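Local coordinates for putative tryptophan halogenase (Xanthomonas campestris pv. campestris, PDB 6Y1W), which is probably a flavin-dependent halogenase of the tryptophan halogenase family, expected to use bound FAD, and was crystallised here without its flavin cofactor, at residues A[16-21]-A[212-217]; A[31-36]-A[176-181]; A[44-49]-A[184-189]. All coordinates share one frame; numbering follows the deposited sequence. Where two conformers were deposited one is given.

Interaction 1. Residues A[16-21]-A[212-217]; sequences VRRVVI and RIEGDL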
ATOM      1  N   VAL A  16      -1.559 -25.970 -16.781  1.00 17.74           N
ATOM      2  CA  VAL A  16      -0.258 -25.431 -17.169  1.00 19.94           C
ATOM      3  C   VAL A  16       0.825 -26.334 -16.591  1.00 14.85           C
ATOM      4  O   VAL A  16       1.027 -26.366 -15.376  1.00 20.38           O
ATOM      5  CB  VAL A  16      -0.091 -23.984 -16.694  1.00 16.81           C
ATOM      6  CG1 VAL A  16       1.306 -23.513 -17.039  1.00 18.50           C
ATOM      7  CG2 VAL A  16      -1.181 -23.099 -17.390  1.00 17.84           C
ATOM      8  N   ARG A  17       1.505 -27.096 -17.470  1.00 19.19           N
ATOM      9  CA  ARG A  17       2.574 -28.000 -17.073  1.00 18.82           C
ATOM     10  C   ARG A  17       3.885 -27.731 -17.765  1.00 20.53           C
ATOM     11  O   ARG A  17       4.913 -28.219 -17.290  1.00 19.43           O
ATOM     12  CB  ARG A  17       2.181 -29.465 -17.366  1.00 22.73           C
ATOM     13  CG  ARG A  17       1.120 -29.998 -16.433  1.00 26.02           C
ATOM     14  CD  ARG A  17       1.600 -30.066 -14.979  1.00 53.13           C
ATOM     15  NE  ARG A  17       0.957 -29.037 -14.160  1.00 64.60           N
ATOM     16  CZ  ARG A  17      -0.252 -29.154 -13.610  1.00 64.29           C
ATOM     17  NH1 ARG A  17      -0.755 -28.151 -12.901  1.00 48.76           N
ATOM     18  NH2 ARG A  17      -0.960 -30.266 -13.773  1.00 59.05           N
ATOM     19  N   ARG A  18       3.880 -27.018 -18.892  1.00 16.79           N
ATOM     20  CA  ARG A  18       5.086 -26.761 -19.666  1.00 16.56           C
ATOM     21  C   ARG A  18       5.195 -25.257 -19.852  1.00 17.46           C
ATOM     22  O   ARG A  18       4.260 -24.620 -20.360  1.00 17.26           O
ATOM     23  CB  ARG A  18       5.052 -27.476 -21.030  1.00 19.94           C
ATOM     24  CG  ARG A  18       4.899 -29.021 -20.931  1.00 21.92           C
ATOM     25  CD  ARG A  18       4.446 -29.643 -22.265  1.00 27.10           C
ATOM     26  NE  ARG A  18       3.238 -28.968 -22.732  1.00 35.28           N
ATOM     27  CZ  ARG A  18       2.681 -29.139 -23.924  1.00 36.51           C
ATOM     28  NH1 ARG A  18       3.212 -30.000 -24.788  1.00 30.42           N
ATOM     29  NH2 ARG A  18       1.591 -28.442 -24.250  1.00 35.04           N
ATOM     30  N   VAL A  19       6.319 -24.690 -19.424  1.00 18.66           N
ATOM     31  CA  VAL A  19       6.582 -23.258 -19.571  1.00 17.82           C
ATOM     32  C   VAL A  19       7.764 -23.088 -20.505  1.00 13.69           C
ATOM     33  O   VAL A  19       8.819 -23.700 -20.304  1.00 16.73           O
ATOM     34  CB  VAL A  19       6.866 -22.579 -18.225  1.00 17.67           C
ATOM     35  CG1 VAL A  19       7.150 -21.067 -18.420  1.00 16.30           C
ATOM     36  CG2 VAL A  19       5.695 -22.777 -17.260  1.00 18.92           C
ATOM     37  N   VAL A  20       7.592 -22.246 -21.520  1.00 13.19           N
ATOM     38  CA  VAL A  20       8.643 -22.005 -22.499  1.00 12.74           C
ATOM     39  C   VAL A  20       9.045 -20.529 -22.385  1.00 15.46           C
ATOM     40  O   VAL A  20       8.186 -19.645 -22.478  1.00 15.83           O
ATOM     41  CB  VAL A  20       8.177 -22.343 -23.922  1.00 17.81           C
ATOM     42  CG1 VAL A  20       9.251 -21.952 -24.909  1.00 17.72           C
ATOM     43  CG2 VAL A  20       7.860 -23.838 -24.013  1.00 17.75           C
ATOM     44  N   ILE A  21      10.327 -20.277 -22.166  1.00 15.64           N
ATOM     45  CA  ILE A  21      10.878 -18.921 -22.023  1.00 12.51           C
ATOM     46  C   ILE A  21      11.612 -18.594 -23.315  1.00 16.04           C
ATOM     47  O   ILE A  21      12.568 -19.278 -23.694  1.00 13.69           O
ATOM     48  CB  ILE A  21      11.823 -18.843 -20.812  1.00 13.64           C
ATOM     49  CG1 ILE A  21      11.021 -19.165 -19.551  1.00 16.43           C
ATOM     50  CG2 ILE A  21      12.446 -17.427 -20.678  1.00 17.62           C
ATOM     51  CD1 ILE A  21      11.861 -19.366 -18.290  1.00 14.84           C
ATOM     52  N   ARG A 212      10.533 -28.149 -32.953  1.00 30.88           N
ATOM     53  CA  ARG A 212       9.256 -27.650 -32.452  1.00 29.20           C
ATOM     54  C   ARG A 212       9.229 -27.771 -30.931  1.00 36.42           C
ATOM     55  O   ARG A 212       9.437 -28.865 -30.396  1.00 35.23           O
ATOM     56  CB  ARG A 212       8.101 -28.432 -33.080  1.00 40.96           C
ATOM     57  CG  ARG A 212       6.737 -27.894 -32.760  1.00 41.90           C
ATOM     58  CD  ARG A 212       5.708 -28.389 -33.775  1.00 42.78           C
ATOM     59  NE  ARG A 212       4.409 -27.798 -33.503  1.00 39.08           N
ATOM     60  CZ  ARG A 212       3.582 -28.255 -32.578  1.00 33.71           C
ATOM     61  NH1 ARG A 212       3.923 -29.315 -31.855  1.00 40.64           N
ATOM     62  NH2 ARG A 212       2.418 -27.661 -32.374  1.00 47.23           N
ATOM     63  N   ILE A 213       9.025 -26.651 -30.237  1.00 26.43           N
ATOM     64  CA  ILE A 213       8.932 -26.631 -28.776  1.00 23.94           C
ATOM     65  C   ILE A 213       7.517 -26.225 -28.380  1.00 27.79           C
ATOM     66  O   ILE A 213       7.131 -25.058 -28.532  1.00 25.12           O
ATOM     67  CB  ILE A 213       9.970 -25.695 -28.149  1.00 28.08           C
ATOM     68  CG1 ILE A 213      11.355 -26.056 -28.705  1.00 32.01           C
ATOM     69  CG2 ILE A 213       9.893 -25.756 -26.569  1.00 24.11           C
ATOM     70  CD1 ILE A 213      12.319 -24.959 -28.731  1.00 32.75           C
ATOM     71  N   GLU A 214       6.756 -27.179 -27.865  1.00 23.35           N
ATOM     72  CA  GLU A 214       5.392 -26.942 -27.424  1.00 20.80           C
ATOM     73  C   GLU A 214       5.403 -26.409 -25.998  1.00 24.86           C
ATOM     74  O   GLU A 214       6.344 -26.641 -25.236  1.00 26.34           O
ATOM     75  CB  GLU A 214       4.564 -28.232 -27.463  1.00 30.52           C
ATOM     76  CG  GLU A 214       4.003 -28.574 -28.835  1.00 35.62           C
ATOM     77  CD  GLU A 214       3.072 -29.787 -28.842  1.00 48.22           C
ATOM     78  OE1 GLU A 214       2.887 -30.448 -27.791  1.00 40.98           O
ATOM     79  OE2 GLU A 214       2.513 -30.072 -29.922  1.00 58.11           O
ATOM     80  N   GLY A 215       4.356 -25.678 -25.643  1.00 21.60           N
ATOM     81  CA  GLY A 215       4.226 -25.254 -24.258  1.00 19.34           C
ATOM     82  C   GLY A 215       2.815 -24.814 -23.955  1.00 23.44           C
ATOM     83  O   GLY A 215       1.968 -24.664 -24.844  1.00 20.40           O
ATOM     84  N   ASP A 216       2.571 -24.600 -22.664  1.00 16.76           N
ATOM     85  CA  ASP A 216       1.280 -24.125 -22.181  1.00 17.13           C
ATOM     86  C   ASP A 216       1.300 -22.641 -21.856  1.00 18.11           C
ATOM     87  O   ASP A 216       0.277 -21.967 -21.991  1.00 19.09           O
ATOM     88  CB  ASP A 216       0.856 -24.913 -20.932  1.00 17.08           C
ATOM     89  CG  ASP A 216       0.826 -26.412 -21.188  1.00 20.02           C
ATOM     90  OD1 ASP A 216       0.255 -26.824 -22.226  1.00 24.34           O
ATOM     91  OD2 ASP A 216       1.417 -27.172 -20.383  1.00 18.42           O
ATOM     92  N   LEU A 217       2.425 -22.154 -21.372  1.00 17.67           N
ATOM     93  CA  LEU A 217       2.588 -20.758 -20.989  1.00 14.59           C
ATOM     94  C   LEU A 217       3.933 -20.347 -21.539  1.00 16.23           C
ATOM     95  O   LEU A 217       4.894 -21.104 -21.429  1.00 15.59           O
ATOM     96  CB  LEU A 217       2.553 -20.586 -19.480  1.00 16.22           C
ATOM     97  CG  LEU A 217       2.838 -19.188 -18.955  1.00 19.10           C
ATOM     98  CD1 LEU A 217       1.613 -18.282 -19.195  1.00 19.12           C
ATOM     99  CD2 LEU A 217       3.114 -19.321 -17.454  1.00 18.61           C
TER

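Interaction 2. Residues A[31-36]-A[176-181]; sequences AAAALS and RFSEGF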
ATOM      1  N   ALA A  31      13.793 -15.093 -14.921  1.00 14.59           N
ATOM      2  CA  ALA A  31      12.511 -15.799 -14.911  1.00 13.04           C
ATOM      3  C   ALA A  31      12.722 -17.292 -14.711  1.00 14.51           C
ATOM      4  O   ALA A  31      12.026 -17.933 -13.912  1.00 15.22           O
ATOM      5  CB  ALA A  31      11.769 -15.530 -16.228  1.00 13.97           C
ATOM      6  N   ALA A  32      13.684 -17.864 -15.443  1.00 13.05           N
ATOM      7  CA  ALA A  32      13.958 -19.288 -15.303  1.00 13.05           C
ATOM      8  C   ALA A  32      14.374 -19.618 -13.887  1.00 13.25           C
ATOM      9  O   ALA A  32      14.004 -20.667 -13.357  1.00 14.82           O
ATOM     10  CB  ALA A  32      15.064 -19.716 -16.265  1.00 15.47           C
ATOM     11  N   ALA A  33      15.176 -18.745 -13.274  1.00 12.32           N
ATOM     12  CA  ALA A  33      15.696 -19.026 -11.940  1.00 13.62           C
ATOM     13  C   ALA A  33      14.585 -19.057 -10.908  1.00 15.18           C
ATOM     14  O   ALA A  33      14.489 -19.999 -10.108  1.00 14.52           O
ATOM     15  CB  ALA A  33      16.753 -17.969 -11.567  1.00 15.15           C
ATOM     16  N   ALA A  34      13.733 -18.023 -10.896  1.00 14.41           N
ATOM     17  CA  ALA A  34      12.674 -17.972  -9.897  1.00 13.07           C
ATOM     18  C   ALA A  34      11.630 -19.058 -10.143  1.00 13.38           C
ATOM     19  O   ALA A  34      11.148 -19.674  -9.180  1.00 14.87           O
ATOM     20  CB  ALA A  34      12.014 -16.589  -9.900  1.00 17.70           C
ATOM     21  N   LEU A  35      11.251 -19.275 -11.413  1.00 15.10           N
ATOM     22  CA  LEU A  35      10.217 -20.268 -11.708  1.00 12.86           C
ATOM     23  C   LEU A  35      10.706 -21.672 -11.381  1.00 16.19           C
ATOM     24  O   LEU A  35       9.946 -22.480 -10.826  1.00 16.23           O
ATOM     25  CB  LEU A  35       9.805 -20.169 -13.182  1.00 15.56           C
ATOM     26  CG  LEU A  35       8.741 -21.143 -13.659  1.00 25.20           C
ATOM     27  CD1 LEU A  35       7.446 -20.828 -12.870  1.00 23.64           C
ATOM     28  CD2 LEU A  35       8.523 -20.978 -15.191  1.00 21.40           C
ATOM     29  N   SER A  36      11.971 -21.989 -11.713  1.00 13.69           N
ATOM     30  CA  SER A  36      12.459 -23.342 -11.472  1.00 14.61           C
ATOM     31  C   SER A  36      12.705 -23.580  -9.988  1.00 16.74           C
ATOM     32  O   SER A  36      12.433 -24.679  -9.484  1.00 15.51           O
ATOM     33  CB  SER A  36      13.722 -23.635 -12.303  1.00 16.03           C
ATOM     34  OG  SER A  36      14.850 -22.865 -11.847  1.00 15.37           O
ATOM     35  N   ARG A 176      23.304 -20.946 -14.402  1.00 15.16           N
ATOM     36  CA  ARG A 176      23.837 -22.061 -13.614  1.00 18.92           C
ATOM     37  C   ARG A 176      22.857 -22.468 -12.523  1.00 23.60           C
ATOM     38  O   ARG A 176      22.550 -23.653 -12.337  1.00 19.54           O
ATOM     39  CB  ARG A 176      25.166 -21.661 -12.982  1.00 20.84           C
ATOM     40  CG  ARG A 176      26.326 -21.569 -13.938  1.00 33.81           C
ATOM     41  CD  ARG A 176      27.641 -21.265 -13.184  1.00 39.70           C
ATOM     42  NE  ARG A 176      28.455 -20.277 -13.895  1.00 50.63           N
ATOM     43  CZ  ARG A 176      29.100 -20.530 -15.033  1.00 55.81           C
ATOM     44  NH1 ARG A 176      29.026 -21.736 -15.588  1.00 44.12           N
ATOM     45  NH2 ARG A 176      29.818 -19.578 -15.622  1.00 56.75           N
ATOM     46  N   PHE A 177      22.355 -21.483 -11.792  1.00 17.62           N
ATOM     47  CA  PHE A 177      21.324 -21.737 -10.776  1.00 17.71           C
ATOM     48  C   PHE A 177      20.109 -22.473 -11.355  1.00 19.48           C
ATOM     49  O   PHE A 177      19.603 -23.440 -10.763  1.00 17.73           O
ATOM     50  CB  PHE A 177      20.958 -20.372 -10.182  1.00 17.26           C
ATOM     51  CG  PHE A 177      19.883 -20.381  -9.099  1.00 12.98           C
ATOM     52  CD1 PHE A 177      18.520 -20.357  -9.451  1.00 13.51           C
ATOM     53  CD2 PHE A 177      20.201 -20.339  -7.749  1.00 15.98           C
ATOM     54  CE1 PHE A 177      17.517 -20.306  -8.485  1.00 14.45           C
ATOM     55  CE2 PHE A 177      19.172 -20.300  -6.763  1.00 14.43           C
ATOM     56  CZ  PHE A 177      17.842 -20.283  -7.133  1.00 14.92           C
ATOM     57  N   SER A 178      19.615 -21.996 -12.494  1.00 14.98           N
ATOM     58  CA  SER A 178      18.411 -22.533 -13.126  1.00 15.99           C
ATOM     59  C   SER A 178      18.604 -23.960 -13.624  1.00 16.90           C
ATOM     60  O   SER A 178      17.710 -24.799 -13.478  1.00 17.15           O
ATOM     61  CB  SER A 178      18.008 -21.643 -14.306  1.00 15.85           C
ATOM     62  OG  SER A 178      17.709 -20.304 -13.881  1.00 16.21           O
ATOM     63  N   GLU A 179      19.727 -24.231 -14.285  1.00 22.52           N
ATOM     64  CA  GLU A 179      19.954 -25.577 -14.781  1.00 22.65           C
ATOM     65  C   GLU A 179      19.977 -26.570 -13.621  1.00 20.03           C
ATOM     66  O   GLU A 179      19.554 -27.727 -13.786  1.00 21.16           O
ATOM     67  CB  GLU A 179      21.235 -25.596 -15.629  1.00 22.74           C
ATOM     68  CG  GLU A 179      21.040 -24.842 -16.926  1.00 24.10           C
ATOM     69  CD  GLU A 179      22.297 -24.726 -17.778  1.00 24.31           C
ATOM     70  OE1 GLU A 179      23.409 -25.002 -17.283  1.00 32.77           O
ATOM     71  OE2 GLU A 179      22.134 -24.347 -18.950  1.00 25.37           O
ATOM     72  N   GLY A 180      20.427 -26.118 -12.442  1.00 21.23           N
ATOM     73  CA  GLY A 180      20.422 -26.940 -11.245  1.00 24.99           C
ATOM     74  C   GLY A 180      19.043 -27.327 -10.754  1.00 25.49           C
ATOM     75  O   GLY A 180      18.877 -28.360 -10.100  1.00 27.14           O
ATOM     76  N   PHE A 181      18.030 -26.530 -11.066  1.00 16.27           N
ATOM     77  CA  PHE A 181      16.655 -26.896 -10.757  1.00 14.36           C
ATOM     78  C   PHE A 181      15.935 -27.515 -11.950  1.00 17.90           C
ATOM     79  O   PHE A 181      14.705 -27.657 -11.910  1.00 19.48           O
ATOM     80  CB  PHE A 181      15.895 -25.668 -10.265  1.00 17.15           C
ATOM     81  CG  PHE A 181      16.303 -25.227  -8.888  1.00 14.06           C
ATOM     82  CD1 PHE A 181      15.944 -25.974  -7.816  1.00 16.26           C
ATOM     83  CD2 PHE A 181      17.068 -24.068  -8.676  1.00 15.10           C
ATOM     84  CE1 PHE A 181      16.293 -25.595  -6.533  1.00 17.61           C
ATOM     85  CE2 PHE A 181      17.426 -23.688  -7.381  1.00 20.63           C
ATOM     86  CZ  PHE A 181      17.047 -24.447  -6.320  1.00 21.57           C
TER

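Interaction 3. Residues A[44-49]-A[184-189]; sequences QITLVE and QRIEGR. With BU9 (Meso-2,3-Butanediol), chain M.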
ATOM      1  N   GLN A  44       7.697 -28.528 -16.519  1.00 18.71           N
ATOM      2  CA  GLN A  44       8.788 -28.653 -17.474  0.60 21.10           C
ATOM      3  C   GLN A  44       9.088 -27.254 -17.986  1.00 17.14           C
ATOM      4  O   GLN A  44       8.218 -26.621 -18.588  1.00 18.52           O
ATOM      5  CB  GLN A  44       8.420 -29.580 -18.631  0.60 22.57           C
ATOM      6  CG  GLN A  44       9.555 -29.711 -19.663  0.60 28.07           C
ATOM      7  CD  GLN A  44       9.190 -30.593 -20.840  0.60 34.72           C
ATOM      8  OE1 GLN A  44       8.097 -31.175 -20.887  0.60 34.74           O
ATOM      9  NE2 GLN A  44      10.109 -30.705 -21.801  0.60 37.43           N
ATOM     10  N   ILE A  45      10.296 -26.773 -17.720  1.00 15.58           N
ATOM     11  CA  ILE A  45      10.672 -25.408 -18.071  1.00 14.59           C
ATOM     12  C   ILE A  45      11.778 -25.465 -19.100  1.00 17.64           C
ATOM     13  O   ILE A  45      12.838 -26.053 -18.840  1.00 16.92           O
ATOM     14  CB  ILE A  45      11.126 -24.613 -16.844  1.00 18.87           C
ATOM     15  CG1 ILE A  45      10.056 -24.669 -15.770  1.00 16.66           C
ATOM     16  CG2 ILE A  45      11.451 -23.142 -17.250  1.00 16.97           C
ATOM     17  CD1 ILE A  45      10.542 -24.313 -14.357  1.00 19.03           C
ATOM     18  N   THR A  46      11.545 -24.824 -20.247  1.00 15.84           N
ATOM     19  CA  THR A  46      12.502 -24.769 -21.343  1.00 13.68           C
ATOM     20  C   THR A  46      12.807 -23.323 -21.677  1.00 17.63           C
ATOM     21  O   THR A  46      11.883 -22.516 -21.796  1.00 20.54           O
ATOM     22  CB  THR A  46      11.921 -25.463 -22.564  1.00 16.68           C
ATOM     23  OG1 THR A  46      11.582 -26.827 -22.205  1.00 21.58           O
ATOM     24  CG2 THR A  46      12.886 -25.387 -23.751  1.00 21.22           C
ATOM     25  N   LEU A  47      14.095 -22.996 -21.850  1.00 15.47           N
ATOM     26  CA  LEU A  47      14.504 -21.655 -22.276  1.00 14.18           C
ATOM     27  C   LEU A  47      15.234 -21.771 -23.607  1.00 20.56           C
ATOM     28  O   LEU A  47      16.154 -22.591 -23.745  1.00 20.42           O
ATOM     29  CB  LEU A  47      15.406 -20.974 -21.226  1.00 17.12           C
ATOM     30  CG  LEU A  47      15.725 -19.488 -21.499  1.00 16.41           C
ATOM     31  CD1 LEU A  47      16.004 -18.803 -20.169  1.00 15.66           C
ATOM     32  CD2 LEU A  47      16.928 -19.304 -22.463  1.00 16.59           C
ATOM     33  N   VAL A  48      14.792 -20.976 -24.584  1.00 16.43           N
ATOM     34  CA  VAL A  48      15.372 -20.923 -25.926  1.00 18.71           C
ATOM     35  C   VAL A  48      16.137 -19.613 -26.059  1.00 19.63           C
ATOM     36  O   VAL A  48      15.570 -18.536 -25.867  1.00 20.29           O
ATOM     37  CB  VAL A  48      14.291 -21.007 -27.010  1.00 22.01           C
ATOM     38  CG1 VAL A  48      14.922 -20.928 -28.422  1.00 24.28           C
ATOM     39  CG2 VAL A  48      13.445 -22.283 -26.810  1.00 23.46           C
ATOM     40  N   GLU A  49      17.409 -19.699 -26.434  1.00 17.53           N
ATOM     41  CA  GLU A  49      18.181 -18.484 -26.660  1.00 19.74           C
ATOM     42  C   GLU A  49      19.256 -18.787 -27.688  1.00 23.85           C
ATOM     43  O   GLU A  49      19.733 -19.920 -27.810  1.00 22.17           O
ATOM     44  CB  GLU A  49      18.835 -17.938 -25.378  1.00 17.62           C
ATOM     45  CG  GLU A  49      19.902 -18.869 -24.763  1.00 20.17           C
ATOM     46  CD  GLU A  49      20.639 -18.257 -23.561  1.00 19.79           C
ATOM     47  OE1 GLU A  49      20.654 -17.006 -23.396  1.00 25.14           O
ATOM     48  OE2 GLU A  49      21.255 -19.025 -22.793  1.00 22.61           O
ATOM     49  N   GLN A 184      15.662 -26.784 -18.952  1.00 16.23           N
ATOM     50  CA  GLN A 184      16.255 -27.306 -20.170  1.00 19.67           C
ATOM     51  C   GLN A 184      16.584 -26.130 -21.081  1.00 20.93           C
ATOM     52  O   GLN A 184      15.675 -25.403 -21.486  1.00 22.95           O
ATOM     53  CB  GLN A 184      15.279 -28.249 -20.873  1.00 22.28           C
ATOM     54  CG  GLN A 184      15.797 -28.722 -22.235  1.00 39.88           C
ATOM     55  CD  GLN A 184      14.819 -29.635 -22.972  1.00 66.25           C
ATOM     56  OE1 GLN A 184      15.181 -30.252 -23.975  1.00 45.62           O
ATOM     57  NE2 GLN A 184      13.574 -29.715 -22.484  1.00 61.07           N
ATOM     58  N   ARG A 185      17.863 -25.953 -21.416  1.00 20.30           N
ATOM     59  CA  ARG A 185      18.278 -24.877 -22.309  1.00 18.57           C
ATOM     60  C   ARG A 185      18.381 -25.425 -23.727  1.00 22.53           C
ATOM     61  O   ARG A 185      18.952 -26.500 -23.936  1.00 22.69           O
ATOM     62  CB  ARG A 185      19.613 -24.280 -21.872  1.00 20.01           C
ATOM     63  CG  ARG A 185      20.070 -23.140 -22.763  1.00 22.68           C
ATOM     64  CD  ARG A 185      21.437 -22.656 -22.323  1.00 21.82           C
ATOM     65  NE  ARG A 185      21.945 -21.573 -23.156  1.00 23.45           N
ATOM     66  CZ  ARG A 185      22.810 -21.709 -24.158  1.00 26.30           C
ATOM     67  NH1 ARG A 185      23.276 -22.913 -24.498  1.00 27.66           N
ATOM     68  NH2 ARG A 185      23.200 -20.634 -24.830  1.00 24.79           N
ATOM     69  N   ILE A 186      17.772 -24.724 -24.685  1.00 19.20           N
ATOM     70  CA  ILE A 186      17.884 -25.059 -26.105  1.00 22.35           C
ATOM     71  C   ILE A 186      18.507 -23.857 -26.811  1.00 30.71           C
ATOM     72  O   ILE A 186      17.969 -22.744 -26.742  1.00 23.80           O
ATOM     73  CB  ILE A 186      16.522 -25.420 -26.724  1.00 21.78           C
ATOM     74  CG1 ILE A 186      15.870 -26.591 -25.973  1.00 20.98           C
ATOM     75  CG2 ILE A 186      16.665 -25.739 -28.223  1.00 25.90           C
ATOM     76  CD1 ILE A 186      14.539 -27.023 -26.550  1.00 28.56           C
ATOM     77  N   GLU A 187      19.678 -24.056 -27.428  1.00 25.96           N
ATOM     78  CA  GLU A 187      20.370 -22.978 -28.127  1.00 24.51           C
ATOM     79  C   GLU A 187      19.825 -22.893 -29.544  1.00 28.17           C
ATOM     80  O   GLU A 187      19.632 -23.922 -30.204  1.00 27.88           O
ATOM     81  CB  GLU A 187      21.883 -23.204 -28.166  1.00 25.50           C
ATOM     82  CG  GLU A 187      22.701 -21.960 -28.580  1.00 25.94           C
ATOM     83  CD  GLU A 187      22.656 -21.653 -30.080  1.00 38.96           C
ATOM     84  OE1 GLU A 187      22.542 -22.606 -30.885  1.00 35.96           O
ATOM     85  OE2 GLU A 187      22.739 -20.454 -30.457  1.00 35.61           O
ATOM     86  N   GLY A 188      19.506 -21.692 -29.987  1.00 21.64           N
ATOM     87  CA  GLY A 188      19.042 -21.559 -31.352  1.00 31.95           C
ATOM     88  C   GLY A 188      18.235 -20.303 -31.571  1.00 35.12           C
ATOM     89  O   GLY A 188      18.019 -19.494 -30.667  1.00 28.69           O
ATOM     90  N   ARG A 189      17.752 -20.184 -32.799  1.00 30.19           N
ATOM     91  CA  ARG A 189      16.969 -19.028 -33.190  1.00 35.30           C
ATOM     92  C   ARG A 189      15.563 -19.452 -33.563  1.00 28.41           C
ATOM     93  O   ARG A 189      15.360 -20.392 -34.339  1.00 31.18           O
ATOM     94  CB  ARG A 189      17.625 -18.289 -34.365  1.00 34.00           C
ATOM     95  CG  ARG A 189      18.985 -17.740 -34.007  1.00 54.36           C
ATOM     96  CD  ARG A 189      19.780 -17.304 -35.225  1.00 71.67           C
ATOM     97  NE  ARG A 189      19.631 -15.878 -35.525  1.00 84.31           N
ATOM     98  CZ  ARG A 189      19.904 -14.880 -34.683  1.00 78.07           C
ATOM     99  NH1 ARG A 189      20.360 -15.122 -33.461  1.00 56.06           N
ATOM    100  NH2 ARG A 189      19.731 -13.623 -35.073  1.00 76.76           N
TER
HETATM  101  C03 BU9 M 611      15.753 -14.052 -30.509  0.81 31.37           C
HETATM  102  C04 BU9 M 611      16.147 -15.505 -30.807  0.81 30.05           C
HETATM  103  O06 BU9 M 611      15.102 -16.109 -31.527  0.81 36.41           O
HETATM  104  C05 BU9 M 611      16.432 -16.287 -29.514  0.81 37.91           C
HETATM  105  C01 BU9 M 611      17.475 -15.553 -28.662  0.81 25.17           C
HETATM  106  O6  BU9 M 611      15.255 -16.465 -28.756  0.81 38.91           O

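Interaction 1. Residues A[16-21]-A[212-217]
Arg-18 and Asp-216 join the first strand of the Rossmann-type FAD domain, 18-22, to the chain that leaves strand 212-214 and enters strand 217-220, the next parallel neighbour in the same sheet. The Asp-216 carboxylate is shared between main chain and side chain. Asp-216 OD2 accepts the backbone N of Arg-17 at 2.9 Å and also that of Arg-18, the two N-H groups arriving from opposite faces of the carboxylate plane on the anti side. Asp-216 OD1 takes NH2 of Arg-18 at 2.9 Å in a nearly straight bond (169°); it lies in the guanidinium plane, although the nitrogen stands above the carboxylate plane. The NE of Arg-18 adds a weak bond to OD2.

The bend at chi3 (-53°) swings the Arg-18 guanidinium over Gly-215, whose CA lies against one face. From there Arg-18 NH1 reaches OE1 of Glu-214 at 3.1 Å, using the anti lone pair of that oxygen, with the guanidinium and carboxylate planes close to perpendicular (84°). Arg-212 pairs with the other Glu-214 oxygen, OE2, at a distance too short to be taken literally. The charge of Arg-18 would probably favour the ionised form of Asp-216.

In the backbone, the carbonyl oxygen of Arg-18 accepts N of both Asp-216 and Leu-217. Leu-217 N to Arg-18 O and Val-20 N to Leu-217 O (2.9 Å) flank Val-19 and make its parallel bridge with Leu-217. On its other edge strand 18-22 pairs with strand 44-49, while Asn-332 ND2 donates to the carbonyl oxygen of Asp-216. Val-20 points its side chain at the other segment, and its CG2 rests 3.8 Å from CG2 of Ile-213 and 3.4 Å from the carbonyl oxygen of Glu-214.

Interaction 2. Residues A[31-36]-A[176-181]
Ala-33 and Ser-178 bring together two helices packed on the Rossmann-type sheet: 25-39, which follows the first strand and the glycine-rich turn, and 167-180, which leads into strand 184-195. The axes of the two segments run in broadly the same direction, 33° apart and 8.3 Å at closest approach. Small side chains permit this closeness. Ser-178 sets OG against the backbone of the first helix, 3.0 Å from N of Ala-33, but the angle is poor and this is no hydrogen bond; the hydroxyl is bonded instead to the carbonyl oxygen of Leu-174, one turn back in its own helix. CB of Ala-32 and CB of Ala-33 lie 3.6 and 3.4 Å from Ser-178 OG.

Next to this, Phe-177 brings its ring to Ala-33. CD1 of Phe-177 lies 3.6 Å from the CB of Ala-33, while the carbonyl oxygen of that alanine meets the ring at its edge, in plane, 3.4 Å from CE1. With CG anti to the backbone N (chi1 180°), the ring extends toward the first helix. Within 176-181, CE2 of Phe-181 lies 3.4 Å above the Phe-177 ring plane, offset toward its rim, and Leu-73 of helix 65-73 packs against both Phe-177 and Ala-33.

At the C-terminal end of the contact, Ser-36 packs against Phe-181. Its OG stays within its own helix, bonding to the carbonyl oxygen of Ala-32, which also accepts the backbone N of Ser-36 from the opposite face of the carbonyl plane. Fixed by that bond, with chi1 at 69°, Ser-36 OG lies 3.4 Å from CB of Phe-181.

Interaction 3. Residues A[44-49]-A[184-189]
Glu-49 and Arg-185 form a salt bridge across neighbouring parallel strands. Arg-185 is stretched from CG to NE, whereas Glu-49 has chi1 of 65°, CG lying between backbone N and carbonyl carbon, and its side chain crosses that of Arg-185 at about a right angle. Arg-185 NE donates to Glu-49 OE2 at 2.7 Å, in the guanidinium plane and to the anti lone pair; NH2 adds only a weak bond. Trp-29 NE1 also reaches OE2, and Asp-51 pairs with Arg-185 NH2.

Thr-46 and Ile-186 share the opposite face: Thr-46 CG2, anti to its N, lies 3.6 Å from Ile-186 CD1. In one of the two conformers of Gln-44, its extended side chain runs beside that of Gln-184 with the amides nearly coplanar. Backbone bonds alternate from Gln-184 N to Ile-45 O (2.9 Å) through to Gly-188 N with Glu-49 O. Gly-188 has phi 158°, a conformation that calls for glycine.

Meso-2,3-butanediol sits beside the strand ends, its C01 3.6 Å from Glu-49 CA. A glutamate ending the second strand of a Rossmann-type fold, here close to Gly-24 of the predicted FAD site, is typical of the site for the adenosine part of FAD.

From the N terminus the chain runs through strand 18-22, helix 25-39 and strand 44-49, a beta-alpha-beta unit that supplies one side of each contact in turn. Much later, helix 167-180 returns to helix 25-39 and closes the loop of interaction 2; strand 184-195 then adds to strand 44-49 in interaction 3. Because their segments alternate, these two loops cross. Both nest inside the longer loop closed by interaction 1, where 212-217 comes back to 16-21. Interactions 1 and 3 belong to one sheet, joined by the neighbouring strands 18-22 and 44-49, and Ile-45 and Leu-47 pack that sheet against helix 25-39 of interaction 2.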